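Local coordinates for protein cytochrome P450 (Bacillus megaterium, PDB 5L91) that probably acts as a heme-dependent monooxygenase, using molecular oxygen to oxidise organic substrates, and here holds corticosterone beside its heme, at residues E21-F26 / L384-S389; N100-P105 / S215-A220; V289-R294 / H312-M317. One frame throughout, in Å; residues are numbered along the deposited sequence.

Interaction 1 (E21-F26 / L384-S389); sequences ERFNPF and LKPIES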
loop_
_atom_site.group_PDB
_atom_site.type_symbol
_atom_site.label_atom_id
_atom_site.label_comp_id
_atom_site.label_asym_id
_atom_site.label_seq_id
_atom_site.Cartn_x
_atom_site.Cartn_y
_atom_site.Cartn_z
ATOM N N GLU A 21 -2.652 21.668 1.587
ATOM C CA GLU A 21 -1.239 21.394 1.759
ATOM C C GLU A 21 -0.947 20.067 2.460
ATOM O O GLU A 21 0.170 19.561 2.310
ATOM C CB GLU A 21 -0.610 22.609 2.440
ATOM C CG GLU A 21 -0.903 23.934 1.622
ATOM C CD GLU A 21 -0.560 23.880 0.095
ATOM O OE1 GLU A 21 0.643 23.814 -0.261
ATOM O OE2 GLU A 21 -1.482 23.941 -0.759
ATOM N N ARG A 22 -1.910 19.448 3.171
ATOM C CA ARG A 22 -1.725 18.028 3.513
ATOM C C ARG A 22 -1.697 17.164 2.266
ATOM O O ARG A 22 -1.149 16.052 2.295
ATOM C CB ARG A 22 -2.830 17.409 4.392
ATOM C CG ARG A 22 -3.047 17.941 5.783
ATOM C CD ARG A 22 -3.876 16.914 6.571
ATOM N NE ARG A 22 -3.803 17.133 8.010
ATOM C CZ ARG A 22 -2.885 16.564 8.797
ATOM N NH1 ARG A 22 -1.961 15.746 8.280
ATOM N NH2 ARG A 22 -2.878 16.811 10.105
ATOM N N PHE A 23 -2.303 17.635 1.180
ATOM C CA PHE A 23 -2.317 16.870 -0.048
ATOM C C PHE A 23 -1.302 17.401 -1.028
ATOM O O PHE A 23 -1.257 16.956 -2.174
ATOM C CB PHE A 23 -3.718 16.871 -0.637
ATOM C CG PHE A 23 -4.022 15.650 -1.461
ATOM C CD1 PHE A 23 -3.838 14.353 -0.946
ATOM C CD2 PHE A 23 -4.541 15.802 -2.720
ATOM C CE1 PHE A 23 -4.134 13.249 -1.734
ATOM C CE2 PHE A 23 -4.857 14.730 -3.476
ATOM C CZ PHE A 23 -4.675 13.450 -2.998
ATOM N N ASN A 24 -0.467 18.322 -0.563
ATOM C CA ASN A 24 0.664 18.858 -1.301
ATOM C C ASN A 24 1.876 18.904 -0.375
ATOM O O ASN A 24 2.303 19.973 0.062
ATOM C CB ASN A 24 0.333 20.243 -1.846
ATOM C CG ASN A 24 1.497 20.873 -2.538
ATOM O OD1 ASN A 24 2.350 20.180 -3.089
ATOM N ND2 ASN A 24 1.550 22.195 -2.512
ATOM N N PRO A 25 2.436 17.748 -0.022
ATOM C CA PRO A 25 3.748 17.743 0.624
ATOM C C PRO A 25 4.905 17.971 -0.343
ATOM O O PRO A 25 6.058 18.048 0.086
ATOM C CB PRO A 25 3.812 16.353 1.220
ATOM C CG PRO A 25 3.090 15.528 0.169
ATOM C CD PRO A 25 1.934 16.382 -0.250
ATOM N N PHE A 26 4.612 18.094 -1.630
ATOM C CA PHE A 26 5.648 18.098 -2.653
ATOM C C PHE A 26 6.388 19.425 -2.682
ATOM O O PHE A 26 7.567 19.464 -3.042
ATOM C CB PHE A 26 4.987 17.786 -4.000
ATOM C CG PHE A 26 4.128 16.553 -3.941
ATOM C CD1 PHE A 26 4.694 15.303 -3.863
ATOM C CD2 PHE A 26 2.760 16.648 -3.933
ATOM C CE1 PHE A 26 3.911 14.177 -3.743
ATOM C CE2 PHE A 26 1.987 15.517 -3.849
ATOM C CZ PHE A 26 2.575 14.286 -3.767
ATOM N N LEU A 384 -11.871 18.091 -0.367
ATOM C CA LEU A 384 -10.543 17.537 -0.228
ATOM C C LEU A 384 -10.326 17.154 1.223
ATOM O O LEU A 384 -10.261 18.022 2.091
ATOM C CB LEU A 384 -9.517 18.550 -0.680
ATOM C CG LEU A 384 -8.088 18.010 -0.762
ATOM C CD1 LEU A 384 -7.952 16.936 -1.802
ATOM C CD2 LEU A 384 -7.133 19.132 -1.061
ATOM N N LYS A 385 -10.194 15.854 1.473
ATOM C CA LYS A 385 -10.090 15.300 2.820
ATOM C C LYS A 385 -8.929 14.311 2.871
ATOM O O LYS A 385 -9.119 13.090 2.842
ATOM C CB LYS A 385 -11.393 14.625 3.234
ATOM C CG LYS A 385 -12.543 15.600 3.426
ATOM C CD LYS A 385 -13.766 14.888 3.996
ATOM C CE LYS A 385 -14.949 15.833 4.219
ATOM N NZ LYS A 385 -16.161 15.099 4.724
ATOM N N PRO A 386 -7.709 14.803 2.966
ATOM C CA PRO A 386 -6.555 13.901 2.943
ATOM C C PRO A 386 -6.470 13.050 4.208
ATOM O O PRO A 386 -6.814 13.482 5.299
ATOM C CB PRO A 386 -5.363 14.857 2.859
ATOM C CG PRO A 386 -5.957 16.164 2.438
ATOM C CD PRO A 386 -7.309 16.207 3.058
ATOM N N ILE A 387 -5.968 11.831 4.044
ATOM C CA ILE A 387 -5.540 11.050 5.183
ATOM C C ILE A 387 -4.487 11.834 5.928
ATOM O O ILE A 387 -3.569 12.423 5.329
ATOM C CB ILE A 387 -4.993 9.697 4.702
ATOM C CG1 ILE A 387 -6.121 8.859 4.070
ATOM C CG2 ILE A 387 -4.348 8.946 5.831
ATOM C CD1 ILE A 387 -5.661 7.577 3.397
ATOM N N GLU A 388 -4.608 11.858 7.240
ATOM C CA GLU A 388 -3.671 12.600 8.073
ATOM C C GLU A 388 -2.483 11.699 8.329
ATOM O O GLU A 388 -2.534 10.827 9.191
ATOM C CB GLU A 388 -4.314 13.023 9.377
ATOM C CG GLU A 388 -5.381 14.071 9.264
ATOM C CD GLU A 388 -6.050 14.278 10.605
ATOM O OE1 GLU A 388 -5.495 15.023 11.448
ATOM O OE2 GLU A 388 -7.114 13.652 10.816
ATOM N N SER A 389 -1.414 11.902 7.570
ATOM C CA SER A 389 -0.256 11.032 7.662
ATOM C C SER A 389 0.854 11.639 6.829
ATOM O O SER A 389 0.582 12.342 5.848
ATOM C CB SER A 389 -0.573 9.626 7.142
ATOM O OG SER A 389 0.583 8.848 7.013
#
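R22, P386 and F23 carry most of this contact, in which the end of a short helix and the turn that follows it meet the loop between strands 377-378 and 399-401. P386 sits at the centre of the packing: its CG touches two consecutive residues, 3.9 Å from R22 CB and 3.9 Å from F23 CB. Proline suits the place because it presents a compact apolar edge and has no backbone N-H to satisfy.

F23 has its CG anti to the backbone N (chi1 -152°), which swings the ring past P386 to L384, where F23 CD2 and L384 CD1 approach to 3.7 Å. The phenyl group is shared with the interior: Y393 stacks on it and Y256 of helix 229-260 meets it edge-to-face. Y393 also reaches the backbone, its hydroxyl hydrogen-bonding to F23 O.

R22 leaves this apolar patch along an extended chain and lies over E388. The CG of E388 stands 3.5 Å above the guanidinium plane of R22, over its centre, so one face of the cationic group is covered by a methylene. The carboxylate is turned 70° from the guanidinium. E388 OE1, 3.4 Å from R22 NH2, sits off the guanidinium plane, so the salt bridge is electrostatic and not a directed hydrogen bond. The arginine is poorly ordered and, like E388, touches a crystal neighbour, so its exact pose deserves caution.

The chemistry therefore divides in two. F23 and P386, both buried, together with L384 at their side, give apolar packing between regions near the two ends of the chain, while R22 and E388 add a charge pairing at the more exposed margin that probably tolerates movement because it demands no precise bond direction.

Interaction 2 (N100-P105 / S215-A220); sequences NKAFTP and SVLLQA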
loop_
_atom_site.group_PDB
_atom_site.type_symbol
_atom_site.label_atom_id
_atom_site.label_comp_id
_atom_site.label_asym_id
_atom_site.label_seq_id
_atom_site.Cartn_x
_atom_site.Cartn_y
_atom_site.Cartn_z
ATOM N N ASN A 100 7.032 -16.140 -2.013
ATOM C CA ASN A 100 6.957 -15.811 -3.433
ATOM C C ASN A 100 6.162 -16.861 -4.198
ATOM O O ASN A 100 5.595 -16.568 -5.256
ATOM C CB ASN A 100 8.354 -15.716 -4.024
ATOM C CG ASN A 100 8.985 -14.350 -3.855
ATOM O OD1 ASN A 100 8.344 -13.370 -3.485
ATOM N ND2 ASN A 100 10.273 -14.286 -4.150
ATOM N N LYS A 101 6.130 -18.099 -3.695
ATOM C CA LYS A 101 5.506 -19.188 -4.440
ATOM C C LYS A 101 4.000 -19.011 -4.518
ATOM O O LYS A 101 3.351 -19.603 -5.389
ATOM C CB LYS A 101 5.892 -20.529 -3.809
ATOM C CG LYS A 101 7.392 -20.833 -3.944
ATOM C CD LYS A 101 7.830 -22.026 -3.091
ATOM C CE LYS A 101 9.346 -22.305 -3.164
ATOM N NZ LYS A 101 9.825 -22.778 -4.503
ATOM N N ALA A 102 3.449 -18.150 -3.684
ATOM C CA ALA A 102 2.035 -17.856 -3.746
ATOM C C ALA A 102 1.708 -16.648 -4.616
ATOM O O ALA A 102 0.532 -16.355 -4.830
ATOM C CB ALA A 102 1.514 -17.622 -2.337
ATOM N N PHE A 103 2.702 -15.902 -5.076
ATOM C CA PHE A 103 2.418 -14.711 -5.863
ATOM C C PHE A 103 3.035 -14.887 -7.249
ATOM O O PHE A 103 4.039 -14.253 -7.562
ATOM C CB PHE A 103 2.938 -13.459 -5.143
ATOM C CG PHE A 103 2.145 -13.120 -3.898
ATOM C CD1 PHE A 103 2.368 -13.813 -2.702
ATOM C CD2 PHE A 103 1.137 -12.177 -3.940
ATOM C CE1 PHE A 103 1.618 -13.544 -1.575
ATOM C CE2 PHE A 103 0.373 -11.896 -2.814
ATOM C CZ PHE A 103 0.614 -12.589 -1.622
ATOM N N THR A 104 2.549 -15.849 -7.996
ATOM C CA THR A 104 2.958 -16.131 -9.368
ATOM C C THR A 104 1.954 -15.584 -10.361
ATOM O O THR A 104 0.795 -15.354 -10.019
ATOM C CB THR A 104 3.091 -17.635 -9.595
ATOM O OG1 THR A 104 1.796 -18.237 -9.563
ATOM C CG2 THR A 104 3.961 -18.268 -8.535
ATOM N N PRO A 105 2.345 -15.404 -11.634
ATOM C CA PRO A 105 1.335 -15.116 -12.657
ATOM C C PRO A 105 0.330 -16.249 -12.811
ATOM O O PRO A 105 -0.820 -15.993 -13.178
ATOM C CB PRO A 105 2.167 -14.918 -13.937
ATOM C CG PRO A 105 3.477 -14.472 -13.450
ATOM C CD PRO A 105 3.701 -15.263 -12.173
ATOM N N SER A 215 -3.176 -22.366 1.681
ATOM C CA SER A 215 -2.904 -23.731 1.255
ATOM C C SER A 215 -1.567 -23.804 0.516
ATOM O O SER A 215 -0.694 -24.615 0.852
ATOM C CB SER A 215 -4.058 -24.211 0.384
ATOM O OG SER A 215 -5.232 -24.298 1.171
ATOM N N VAL A 216 -1.359 -22.910 -0.452
ATOM C CA VAL A 216 -0.077 -22.883 -1.167
ATOM C C VAL A 216 1.098 -22.774 -0.197
ATOM O O VAL A 216 2.111 -23.467 -0.348
ATOM C CB VAL A 216 -0.058 -21.737 -2.181
ATOM C CG1 VAL A 216 1.318 -21.560 -2.764
ATOM C CG2 VAL A 216 -1.046 -22.008 -3.271
ATOM N N LEU A 217 0.994 -21.871 0.789
ATOM C CA LEU A 217 2.098 -21.666 1.721
ATOM C C LEU A 217 2.344 -22.895 2.589
ATOM O O LEU A 217 3.489 -23.161 2.973
ATOM C CB LEU A 217 1.817 -20.441 2.588
ATOM C CG LEU A 217 1.787 -19.071 1.877
ATOM C CD1 LEU A 217 1.518 -17.963 2.863
ATOM C CD2 LEU A 217 3.057 -18.769 1.149
ATOM N N LEU A 218 1.289 -23.650 2.908
ATOM C CA LEU A 218 1.452 -24.839 3.733
ATOM C C LEU A 218 2.298 -25.880 3.016
ATOM O O LEU A 218 3.056 -26.621 3.658
ATOM C CB LEU A 218 0.071 -25.407 4.103
ATOM C CG LEU A 218 -0.645 -24.710 5.260
ATOM C CD1 LEU A 218 -2.114 -25.166 5.382
ATOM C CD2 LEU A 218 0.104 -24.930 6.576
ATOM N N GLN A 219 2.207 -25.909 1.681
ATOM C CA GLN A 219 2.934 -26.842 0.826
ATOM C C GLN A 219 4.241 -26.274 0.276
ATOM O O GLN A 219 5.081 -27.027 -0.222
ATOM C CB GLN A 219 2.033 -27.256 -0.342
ATOM C CG GLN A 219 0.912 -28.223 0.053
ATOM C CD GLN A 219 -0.023 -28.544 -1.107
ATOM O OE1 GLN A 219 -1.223 -28.234 -1.070
ATOM N NE2 GLN A 219 0.526 -29.167 -2.149
ATOM N N ALA A 220 4.443 -24.979 0.335
ATOM C CA ALA A 220 5.703 -24.435 -0.132
ATOM C C ALA A 220 6.882 -25.060 0.608
ATOM O O ALA A 220 6.903 -25.145 1.839
ATOM C CB ALA A 220 5.685 -22.926 0.046
#
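The methyl group of A102 faces two side chains of helix 213-219, with CB 4.0 Å from V216 CG1 and 4.0 Å from L217 CD2. A small residue suits the spot, since it lets the loop backbone come close to the helix: V216 CG1 also lies 3.9 Å from A102 CA, touching main chain as well as side chain.

The two helix residues reach A102 in different ways. V216 points toward the loop from its first bond, and its CG1, anti to the backbone N (chi1 171°), is the branch that makes the contact. In L217 the first bond does not aim at the loop; its CD2, the branch that turns off the extended line of the chain, reaches the methyl.

One turn beyond V216, at the end of the helix, A220 turns its CB toward K101. The lysine lies against it by its aliphatic part, K101 CD being 3.9 Å from A220 CB. Its chain bends only at the last torsion (chi4 -67°), and the ammonium forms a salt bridge with E222 just past the helix. Lysine thus serves twice here, as an apolar arm over an alanine and as a charge for an acid further on.

In P450 terms the loop joins helices C and D (91-99 and 105-125), and the helix it meets is the short helix H between G and I. T104 caps helix 105-125 through A107 N, and I213 of helix H packs on A102 as well. Beyond the contact, F103 and L217 both rest on F235 of the long helix 229-260, so loop and helix H are seated side by side on helix I.

Interaction 3 (V289-R294 / H312-M317); sequences VQALHR and HVVPWM. With C0R (corticosterone), chain F; HEM (protoporphyrin IX containing Fe), chain C.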
loop_
_atom_site.group_PDB
_atom_site.type_symbol
_atom_site.label_atom_id
_atom_site.label_comp_id
_atom_site.label_asym_id
_atom_site.label_seq_id
_atom_site.Cartn_x
_atom_site.Cartn_y
_atom_site.Cartn_z
ATOM N N VAL A 289 2.427 5.185 -0.692
ATOM C CA VAL A 289 3.471 5.185 0.328
ATOM C C VAL A 289 4.502 6.239 -0.065
ATOM O O VAL A 289 5.226 6.077 -1.063
ATOM C CB VAL A 289 4.124 3.801 0.482
ATOM C CG1 VAL A 289 5.114 3.814 1.665
ATOM C CG2 VAL A 289 3.058 2.690 0.704
ATOM N N GLN A 290 4.595 7.288 0.760
ATOM C CA GLN A 290 5.490 8.418 0.524
ATOM C C GLN A 290 6.904 8.165 1.021
ATOM O O GLN A 290 7.854 8.724 0.473
ATOM C CB GLN A 290 4.955 9.657 1.219
ATOM C CG GLN A 290 3.746 10.219 0.598
ATOM C CD GLN A 290 4.014 10.741 -0.838
ATOM O OE1 GLN A 290 4.838 11.609 -1.043
ATOM N NE2 GLN A 290 3.347 10.174 -1.806
ATOM N N ALA A 291 7.063 7.328 2.041
ATOM C CA ALA A 291 8.334 7.192 2.731
ATOM C C ALA A 291 8.381 5.845 3.444
ATOM O O ALA A 291 7.349 5.265 3.788
ATOM C CB ALA A 291 8.539 8.326 3.740
ATOM N N LEU A 292 9.597 5.378 3.697
ATOM C CA LEU A 292 9.823 4.145 4.448
ATOM C C LEU A 292 10.741 4.395 5.625
ATOM O O LEU A 292 11.036 5.552 5.956
ATOM C CB LEU A 292 10.410 3.058 3.550
ATOM C CG LEU A 292 9.439 2.529 2.491
ATOM C CD1 LEU A 292 10.173 1.606 1.586
ATOM C CD2 LEU A 292 8.290 1.822 3.157
ATOM N N HIS A 293 11.180 3.320 6.274
ATOM C CA HIS A 293 11.969 3.435 7.481
ATOM C C HIS A 293 13.073 2.408 7.415
ATOM O O HIS A 293 12.848 1.282 6.978
ATOM C CB HIS A 293 11.134 3.252 8.744
ATOM C CG HIS A 293 11.952 3.241 9.987
ATOM N ND1 HIS A 293 12.308 2.074 10.630
ATOM C CD2 HIS A 293 12.525 4.248 10.686
ATOM C CE1 HIS A 293 13.037 2.365 11.693
ATOM N NE2 HIS A 293 13.187 3.677 11.746
ATOM N N ARG A 294 14.280 2.831 7.786
ATOM C CA ARG A 294 15.438 1.950 7.862
ATOM C C ARG A 294 16.268 2.340 9.074
ATOM O O ARG A 294 16.144 3.448 9.611
ATOM C CB ARG A 294 16.305 2.008 6.601
ATOM C CG ARG A 294 15.641 1.437 5.343
ATOM C CD ARG A 294 15.543 -0.068 5.402
ATOM N NE ARG A 294 15.086 -0.707 4.170
ATOM C CZ ARG A 294 13.809 -0.840 3.804
ATOM N NH1 ARG A 294 12.804 -0.343 4.545
ATOM N NH2 ARG A 294 13.543 -1.480 2.695
ATOM N N HIS A 312 18.387 6.225 12.698
ATOM C CA HIS A 312 17.213 5.926 11.894
ATOM C C HIS A 312 17.191 6.758 10.609
ATOM O O HIS A 312 17.540 7.944 10.621
ATOM C CB HIS A 312 15.975 6.219 12.729
ATOM C CG HIS A 312 15.699 5.180 13.757
ATOM N ND1 HIS A 312 14.434 4.925 14.230
ATOM C CD2 HIS A 312 16.518 4.288 14.357
ATOM C CE1 HIS A 312 14.491 3.943 15.109
ATOM N NE2 HIS A 312 15.741 3.535 15.195
ATOM N N VAL A 313 16.766 6.124 9.504
ATOM C CA VAL A 313 16.698 6.746 8.178
ATOM C C VAL A 313 15.279 6.655 7.621
ATOM O O VAL A 313 14.699 5.577 7.586
ATOM C CB VAL A 313 17.667 6.080 7.186
ATOM C CG1 VAL A 313 17.659 6.841 5.837
ATOM C CG2 VAL A 313 19.025 6.021 7.744
ATOM N N VAL A 314 14.782 7.761 7.091
ATOM C CA VAL A 314 13.496 7.828 6.421
ATOM C C VAL A 314 13.723 8.282 4.974
ATOM O O VAL A 314 13.796 9.482 4.685
ATOM C CB VAL A 314 12.538 8.778 7.146
ATOM C CG1 VAL A 314 11.281 8.931 6.346
ATOM C CG2 VAL A 314 12.238 8.253 8.573
ATOM N N PRO A 315 13.792 7.344 4.030
ATOM C CA PRO A 315 13.814 7.694 2.593
ATOM C C PRO A 315 12.420 8.026 2.065
ATOM O O PRO A 315 11.456 7.288 2.306
ATOM C CB PRO A 315 14.354 6.423 1.934
ATOM C CG PRO A 315 13.891 5.338 2.802
ATOM C CD PRO A 315 13.801 5.888 4.234
ATOM N N TRP A 316 12.321 9.154 1.350
ATOM C CA TRP A 316 11.049 9.703 0.852
ATOM C C TRP A 316 10.910 9.411 -0.635
ATOM O O TRP A 316 11.249 10.232 -1.504
ATOM C CB TRP A 316 10.962 11.205 1.110
ATOM C CG TRP A 316 10.915 11.539 2.543
ATOM C CD1 TRP A 316 11.973 11.631 3.379
ATOM C CD2 TRP A 316 9.754 11.817 3.328
ATOM N NE1 TRP A 316 11.559 11.965 4.628
ATOM C CE2 TRP A 316 10.197 12.078 4.631
ATOM C CE3 TRP A 316 8.389 11.865 3.058
ATOM C CZ2 TRP A 316 9.326 12.371 5.667
ATOM C CZ3 TRP A 316 7.529 12.158 4.076
ATOM C CH2 TRP A 316 8.002 12.428 5.368
ATOM N N MET A 317 10.391 8.228 -0.940
ATOM C CA MET A 317 10.090 7.922 -2.331
ATOM C C MET A 317 9.201 8.989 -2.939
ATOM O O MET A 317 9.387 9.376 -4.098
ATOM C CB MET A 317 9.418 6.564 -2.461
ATOM C CG MET A 317 10.205 5.431 -1.964
ATOM S SD MET A 317 9.751 4.940 -0.291
ATOM C CE MET A 317 8.121 4.259 -0.539
HETATM C C1 C0R F . 7.050 3.978 8.869
HETATM C C2 C0R F . 7.118 3.166 7.585
HETATM C C3 C0R F . 8.098 1.898 7.590
HETATM C C4 C0R F . 8.206 1.105 9.015
HETATM C C5 C0R F . 7.736 1.903 10.266
HETATM C C6 C0R F . 7.817 1.307 11.736
HETATM C C7 C0R F . 8.915 2.148 12.557
HETATM C C8 C0R F . 8.554 3.613 12.531
HETATM C C9 C0R F . 8.166 4.211 11.103
HETATM C C10 C0R F . 7.206 3.354 10.213
HETATM C C11 C0R F . 7.708 5.726 11.314
HETATM C C12 C0R F . 8.802 6.589 12.191
HETATM C C13 C0R F . 9.369 5.909 13.445
HETATM C C14 C0R F . 9.749 4.345 13.153
HETATM C C15 C0R F . 10.177 3.870 14.312
HETATM C C16 C0R F . 11.087 5.079 14.861
HETATM C C17 C0R F . 10.580 6.360 13.863
HETATM C C18 C0R F . 8.273 5.974 14.557
HETATM C C19 C0R F . 5.811 3.244 10.891
HETATM C C20 C0R F . 10.591 7.725 14.584
HETATM C C21 C0R F . 10.531 9.000 13.721
HETATM O O1 C0R F . 8.740 1.501 6.617
HETATM O O2 C0R F . 6.525 5.730 11.895
HETATM O O3 C0R F . 10.644 7.766 15.807
HETATM O O4 C0R F . 9.963 10.062 14.458
HETATM C CHA HEM C . 6.439 -4.299 0.493
HETATM C CHB HEM C . 4.069 -0.505 -1.294
HETATM C CHC HEM C . 0.171 -3.186 -2.189
HETATM C CHD HEM C . 2.310 -6.738 0.268
HETATM C C1A HEM C . 6.143 -3.042 0.036
HETATM C C2A HEM C . 7.051 -1.923 0.014
HETATM C C3A HEM C . 6.379 -0.871 -0.469
HETATM C C4A HEM C . 5.032 -1.302 -0.759
HETATM C CMA HEM C . 6.867 0.575 -0.667
HETATM C CAA HEM C . 8.501 -1.972 0.515
HETATM C CBA HEM C . 8.500 -1.754 2.028
HETATM C CGA HEM C . 9.934 -1.809 2.541
HETATM O O1A HEM C . 10.877 -1.888 1.734
HETATM O O2A HEM C . 10.158 -1.837 3.767
HETATM C C1B HEM C . 2.859 -0.929 -1.741
HETATM C C2B HEM C . 1.959 -0.106 -2.495
HETATM C C3B HEM C . 0.859 -0.829 -2.711
HETATM C C4B HEM C . 1.077 -2.137 -2.145
HETATM C CMB HEM C . 2.238 1.358 -2.885
HETATM C CAB HEM C . -0.430 -0.456 -3.478
HETATM C CBB HEM C . -0.442 0.255 -4.592
HETATM C C1C HEM C . 0.402 -4.419 -1.637
HETATM C C2C HEM C . -0.421 -5.585 -1.735
HETATM C C3C HEM C . 0.204 -6.572 -1.065
HETATM C C4C HEM C . 1.417 -6.043 -0.514
HETATM C CMC HEM C . -1.728 -5.632 -2.545
HETATM C CAC HEM C . -0.250 -8.027 -0.830
HETATM C CBC HEM C . -1.548 -8.329 -0.818
HETATM C C1D HEM C . 3.587 -6.372 0.555
HETATM C C2D HEM C . 4.519 -7.182 1.281
HETATM C C3D HEM C . 5.669 -6.512 1.355
HETATM C C4D HEM C . 5.481 -5.262 0.664
HETATM C CMD HEM C . 4.204 -8.585 1.871
HETATM C CAD HEM C . 6.997 -6.953 2.060
HETATM C CBD HEM C . 7.988 -7.601 1.127
HETATM C CGD HEM C . 9.285 -7.897 1.814
HETATM O O1D HEM C . 9.972 -8.778 1.257
HETATM O O2D HEM C . 9.599 -7.328 2.896
HETATM N NA HEM C . 4.920 -2.626 -0.459
HETATM N NB HEM C . 2.304 -2.168 -1.530
HETATM N NC HEM C . 1.501 -4.732 -0.886
HETATM N ND HEM C . 4.197 -5.189 0.165
HETATM FE FE HEM C . 3.266 -3.726 -0.802
HETATM O O HOH W 1 2.565 -2.969 0.970
#
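V313 N donates to R294 O over 2.7 Å with an almost straight N-H...O angle of 173°, and R294 N returns a bond to V313 O (2.8 Å). These two bonds make R294 and V313 a hydrogen-bonded antiparallel pair. Further along, L292 N bonds to P315 O at 3.0 Å; proline has no N-H of its own, but its carbonyl still accepts here.

Beside it the A291 methyl sits over the face of W316, 3.9 Å from the centroid of the six-membered ring, a CH-pi contact for which a small side chain is well suited, since it lets the ring lie close to the backbone. The thioether of M317 folds against L292, SD to CG 3.7 Å.

Strand 312-315 is an inner strand of the mixed P450 β-sheet, and 289-294 is the segment following helix K, which in this family lines the substrate pocket. R294, bent at its second torsion (chi2 -72°), gives NH2 to heme O1A (2.9 Å) and NH1 to both heme O2A and H293 O, so its positive charge probably offsets that of the propionate.

One face of the H293 ring packs against corticosterone C14, while its edge meets the face of H312, planes 71° apart. Putting an alanine at H293 would probably open a gap beside the steroid and leave H312 without its aromatic mate. H312 in turn brings its ring edge to corticosterone C16, 3.4 Å from ND1.

Interaction 1 joins regions near the two ends of the chain, and the other two fall within the sequence it spans, interaction 2 first and interaction 3 after it. Interactions 1 and 3 are neighbours, centres about 17 Å apart, touching where F26 CE1 packs 3.8 Å from Q290 OE1. Interaction 2 lies on the other side of the chain's centre from interaction 1, about 37 Å away between centres, and about 29 Å from interaction 3. Helix 229-260 spans much of this distance, packing against residues of both interactions 1 and 2. Interaction 3 belongs to the five-stranded sheet and borders heme and steroid; interaction 1 ties the N-terminal region to a late loop, interaction 2 a loop to helix 213-219.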